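Putative acetyltransferase Sthe_0691 (Sphaerobacter thermophilus, PDB 3SHP) is a putative acetyltransferase that probably transfers an acetyl group from acetyl-coenzyme A to an acceptor not yet identified. Local coordinates at residues Pro111-Arg114 against Asp115-Leu119; Arg102-Ala105 against Leu106-Val110. One frame throughout, in Å; residues are numbered along the deposited sequence.

Both contacts lie on helix 98-116, the connection between the parallel strands 84-91 and 121-127. Coming from the N terminus, the chain reaches interaction 2 first: residues 102-105 meet 106-110, the next turn of the buried middle of the helix, against strands 14-18 and 84-91 and helix 131-139. Interaction 1 follows directly, with 111-114 meeting 115-119 where the helix gives way to the turn before strand 121-127. The two stand in series, neither nested nor crossed, their centres about 14 Å apart. Neither closes a long loop; each is a local contact within one stretch of chain. At their junction P111, the first residue of interaction 1, has no N-H to bond to the preceding turn and marks a kink.

Interaction 1 of 2, residues Pro111-Arg114 against Asp115-Leu119; sequences PWLR and DEHEL
A chi1 of 168° puts the W112 indole beside its own carbonyl carbon, along the flank of the helix, while H117 turns its imidazole back toward one face of the indole by placing CG anti to its own carbonyl carbon (chi1 -52°). The two rings make an edge-to-face, T-shaped pair: H117 points an edge at one face of W112, with ring centroids 4.8 Å apart and planes at 88°. NE2 of H117 leads, sitting 3.3 Å from CZ2 of W112 and over the rim of the six-membered ring, not its centre. On the pyrrole side of the same indole, CG of E116 comes to 3.6 Å from CD1 of W112, an oblique contact, before the glutamate bends off so that its carboxylate heads elsewhere. All this happens at the C-terminal end of helix 98-116, the crossover of a beta-alpha-beta unit whose flanking strands, 84-91 and 121-127, run parallel, as in the GNAT acetyltransferase fold. The last turns still carry ordinary helical bonds, D115 N to P111 O at 3.0 Å and E116 N to W112 O at 2.9 Å. One residue on, the carbonyl of L113 lies among carbon atoms, with CB of H117 at 3.5 Å and CD1 of L119 at 3.4 Å, as the chain swings round and L119 reaches back. Replacing W112 by an alanine is likely to leave the H117 edge without the indole face it points at and to open a gap beside CB and CG of E116. Outside the two segments, F80 of strand 72-80 stacks on H117 and also touches L113 and L119, while I78 of that strand packs on W112. R114, extended on a different side of the helix, bonds through NH1 to the carbonyl of A140.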
loop_
_atom_site.group_PDB
_atom_site.type_symbol
_atom_site.label_atom_id
_atom_site.label_comp_id
_atom_site.label_asym_id
_atom_site.label_seq_id
_atom_site.Cartn_x
_atom_site.Cartn_y
_atom_site.Cartn_z
ATOM N N PRO A 111 26.536 14.554 28.266
ATOM C CA PRO A 111 27.762 14.484 29.067
ATOM C C PRO A 111 28.276 13.046 29.207
ATOM O O PRO A 111 29.508 12.839 29.246
ATOM C CB PRO A 111 27.333 15.021 30.442
ATOM C CG PRO A 111 26.042 15.750 30.201
ATOM C CD PRO A 111 25.385 15.019 29.059
ATOM N N TRP A 112 27.356 12.078 29.295
ATOM C CA TRP A 112 27.712 10.657 29.314
ATOM C C TRP A 112 28.478 10.269 28.030
ATOM O O TRP A 112 29.493 9.563 28.092
ATOM C CB TRP A 112 26.476 9.763 29.519
ATOM C CG TRP A 112 26.746 8.309 29.262
ATOM C CD1 TRP A 112 27.517 7.474 30.020
ATOM C CD2 TRP A 112 26.260 7.514 28.165
ATOM N NE1 TRP A 112 27.549 6.217 29.464
ATOM C CE2 TRP A 112 26.787 6.211 28.327
ATOM C CE3 TRP A 112 25.431 7.773 27.064
ATOM C CZ2 TRP A 112 26.510 5.164 27.427
ATOM C CZ3 TRP A 112 25.164 6.731 26.164
ATOM C CH2 TRP A 112 25.722 5.448 26.349
ATOM N N LEU A 113 27.993 10.745 26.887
ATOM C CA LEU A 113 28.623 10.468 25.597
ATOM C C LEU A 113 30.044 11.046 25.501
ATOM O O LEU A 113 30.959 10.369 25.017
ATOM C CB LEU A 113 27.746 10.963 24.425
ATOM C CG LEU A 113 26.569 10.080 23.970
ATOM C CD1 LEU A 113 25.850 10.691 22.758
ATOM C CD2 LEU A 113 26.973 8.641 23.641
ATOM N N ARG A 114 30.227 12.283 25.968
ATOM C CA ARG A 114 31.551 12.918 25.961
ATOM C C ARG A 114 32.539 12.225 26.891
ATOM O O ARG A 114 33.692 12.025 26.517
ATOM C CB ARG A 114 31.481 14.404 26.324
ATOM C CG ARG A 114 30.698 15.319 25.345
ATOM C CD ARG A 114 30.930 16.790 25.770
ATOM N NE ARG A 114 30.154 17.822 25.068
ATOM C CZ ARG A 114 30.537 18.447 23.951
ATOM N NH1 ARG A 114 29.773 19.400 23.456
ATOM N NH2 ARG A 114 31.668 18.129 23.321
ATOM N N ASP A 115 32.095 11.853 28.091
ATOM C CA ASP A 115 32.999 11.286 29.102
ATOM C C ASP A 115 33.317 9.800 28.924
ATOM O O ASP A 115 34.476 9.388 29.034
ATOM C CB ASP A 115 32.457 11.475 30.525
ATOM C CG ASP A 115 32.278 12.934 30.916
ATOM O OD1 ASP A 115 32.888 13.812 30.280
ATOM O OD2 ASP A 115 31.517 13.195 31.876
ATOM N N GLU A 116 32.292 8.985 28.701
ATOM C CA GLU A 116 32.472 7.532 28.794
ATOM C C GLU A 116 32.973 6.884 27.494
ATOM O O GLU A 116 33.129 5.655 27.413
ATOM C CB GLU A 116 31.191 6.865 29.317
ATOM C CG GLU A 116 31.007 7.018 30.827
ATOM C CD GLU A 116 32.235 6.540 31.608
ATOM O OE1 GLU A 116 32.402 5.305 31.772
ATOM O OE2 GLU A 116 33.038 7.399 32.052
ATOM N N HIS A 117 33.239 7.721 26.491
ATOM C CA HIS A 117 33.576 7.238 25.165
ATOM C C HIS A 117 34.632 8.142 24.545
ATOM O O HIS A 117 34.837 9.284 24.996
ATOM C CB HIS A 117 32.328 7.180 24.281
ATOM C CG HIS A 117 31.177 6.432 24.892
ATOM N ND1 HIS A 117 30.963 5.085 24.678
ATOM C CD2 HIS A 117 30.177 6.847 25.705
ATOM C CE1 HIS A 117 29.883 4.703 25.340
ATOM N NE2 HIS A 117 29.389 5.753 25.972
ATOM N N GLU A 118 35.309 7.632 23.515
ATOM C CA GLU A 118 36.384 8.390 22.865
ATOM C C GLU A 118 35.985 8.977 21.508
ATOM O O GLU A 118 36.445 8.546 20.450
ATOM C CB GLU A 118 37.661 7.559 22.804
ATOM C CG GLU A 118 38.247 7.321 24.199
ATOM C CD GLU A 118 38.655 8.627 24.911
ATOM O OE1 GLU A 118 39.529 8.549 25.798
ATOM O OE2 GLU A 118 38.118 9.726 24.574
ATOM N N LEU A 119 35.149 10.001 21.566
ATOM C CA LEU A 119 34.480 10.504 20.380
ATOM C C LEU A 119 35.112 11.783 19.897
ATOM O O LEU A 119 35.496 12.636 20.697
ATOM C CB LEU A 119 33.013 10.763 20.685
ATOM C CG LEU A 119 32.240 9.583 21.233
ATOM C CD1 LEU A 119 30.860 10.088 21.626
ATOM C CD2 LEU A 119 32.147 8.449 20.207
HETATM O O HOH W 1 36.115 10.654 26.534
#

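Interaction 2 of 2, residues Arg102-Ala105 against Leu106-Val110; sequences RAEA and LELVV
L108 lays its branch against the carbonyl of E104 one turn back: CG of L108 is 3.2 Å from E104 O, close to where the L108 amide bonds the same oxygen, N to O 3.0 Å. That amide is shared, since it also makes a weak second bond to A105 O at 3.3 Å with an N-H...O angle of only 122°. E107 does something similar on the neighbouring flank, its CG riding 3.4 Å from A103 O, the oxygen that accepts the E107 amide. V109 follows suit, with CG1 set between its backbone N and carbonyl carbon (chi1 78°) and lying 3.6 Å from A105 O. The first shell is thus aliphatic carbon lying close to oxygens that already accept i to i+4 helical bonds, and no side-chain-to-side-chain bond joins the two halves. The carboxylates of E104 and E107 leave the same side of the helix, but OE1 of E104 and OE1 of E107 stay 5.4 Å apart, so any repulsion is probably modest. What positions E104 lies further out: its OE2 accepts the backbone amides of T13 and V14, pinning the helix to the start of strand 14-18. R102 is anchored as well, by a salt bridge from NH2 to D99 and a bond from NE to the hydroxyl of T133; its NH2 also lies near NZ of K47 of the second subunit, a like charge that D99 may offset. The stretch forms the middle of the crossover in a beta-alpha-beta unit. L106 wedges between F89 of strand 84-91 and T133 and A137 of helix 131-139, V109 rests on L87 and L16, and A105 packs on L16 and L108 on V14 of strand 14-18.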
loop_
_atom_site.group_PDB
_atom_site.type_symbol
_atom_site.label_atom_id
_atom_site.label_comp_id
_atom_site.label_asym_id
_atom_site.label_seq_id
_atom_site.Cartn_x
_atom_site.Cartn_y
_atom_site.Cartn_z
ATOM N N ARG A 102 12.078 15.236 26.238
ATOM C CA ARG A 102 13.169 15.084 25.257
ATOM C C ARG A 102 14.390 15.949 25.573
ATOM O O ARG A 102 15.516 15.482 25.514
ATOM C CB ARG A 102 12.700 15.413 23.831
ATOM C CG ARG A 102 13.686 14.899 22.734
ATOM C CD ARG A 102 13.200 15.215 21.317
ATOM N NE ARG A 102 12.393 16.420 21.347
ATOM C CZ ARG A 102 11.119 16.483 20.960
ATOM N NH1 ARG A 102 10.517 15.423 20.429
ATOM N NH2 ARG A 102 10.464 17.626 21.085
ATOM N N ALA A 103 14.153 17.208 25.911
ATOM C CA ALA A 103 15.226 18.133 26.217
ATOM C C ALA A 103 16.031 17.664 27.442
ATOM O O ALA A 103 17.249 17.690 27.430
ATOM C CB ALA A 103 14.671 19.528 26.454
ATOM N N GLU A 104 15.334 17.220 28.482
ATOM C CA GLU A 104 15.994 16.697 29.679
ATOM C C GLU A 104 16.822 15.465 29.310
ATOM O O GLU A 104 17.952 15.336 29.739
ATOM C CB GLU A 104 14.993 16.381 30.798
ATOM C CG GLU A 104 15.690 15.891 32.064
ATOM C CD GLU A 104 14.778 15.839 33.285
ATOM O OE1 GLU A 104 14.039 16.818 33.534
ATOM O OE2 GLU A 104 14.802 14.821 34.006
ATOM N N ALA A 105 16.256 14.583 28.491
ATOM C CA ALA A 105 16.955 13.379 28.059
ATOM C C ALA A 105 18.252 13.740 27.320
ATOM O O ALA A 105 19.271 13.074 27.484
ATOM C CB ALA A 105 16.067 12.539 27.173
ATOM N N LEU A 106 18.207 14.782 26.499
ATOM C CA LEU A 106 19.399 15.218 25.774
ATOM C C LEU A 106 20.442 15.774 26.750
ATOM O O LEU A 106 21.645 15.499 26.599
ATOM C CB LEU A 106 19.050 16.252 24.706
ATOM C CG LEU A 106 20.224 16.774 23.844
ATOM C CD1 LEU A 106 21.019 15.620 23.239
ATOM C CD2 LEU A 106 19.696 17.630 22.717
ATOM N N GLU A 107 19.990 16.540 27.746
ATOM C CA GLU A 107 20.890 17.034 28.800
ATOM C C GLU A 107 21.623 15.901 29.496
ATOM O O GLU A 107 22.787 16.046 29.856
ATOM C CB GLU A 107 20.130 17.839 29.862
ATOM C CG GLU A 107 19.624 19.175 29.370
ATOM C CD GLU A 107 18.823 19.950 30.418
ATOM O OE1 GLU A 107 18.269 19.344 31.373
ATOM O OE2 GLU A 107 18.740 21.186 30.266
ATOM N N LEU A 108 20.925 14.793 29.708
ATOM C CA LEU A 108 21.475 13.643 30.412
ATOM C C LEU A 108 22.449 12.859 29.569
ATOM O O LEU A 108 23.504 12.487 30.059
ATOM C CB LEU A 108 20.362 12.702 30.906
ATOM C CG LEU A 108 19.320 13.389 31.815
ATOM C CD1 LEU A 108 18.284 12.396 32.260
ATOM C CD2 LEU A 108 19.972 14.078 33.020
ATOM N N VAL A 109 22.094 12.600 28.315
ATOM C CA VAL A 109 22.858 11.667 27.489
ATOM C C VAL A 109 24.168 12.277 26.952
ATOM O O VAL A 109 25.152 11.567 26.824
ATOM C CB VAL A 109 21.990 11.060 26.332
ATOM C CG1 VAL A 109 21.828 12.039 25.200
ATOM C CG2 VAL A 109 22.612 9.772 25.802
ATOM N N VAL A 110 24.194 13.580 26.675
ATOM C CA VAL A 110 25.400 14.208 26.093
ATOM C C VAL A 110 26.649 14.140 26.990
ATOM O O VAL A 110 27.714 13.678 26.544
ATOM C CB VAL A 110 25.130 15.654 25.558
ATOM C CG1 VAL A 110 26.459 16.349 25.114
ATOM C CG2 VAL A 110 24.181 15.601 24.389
#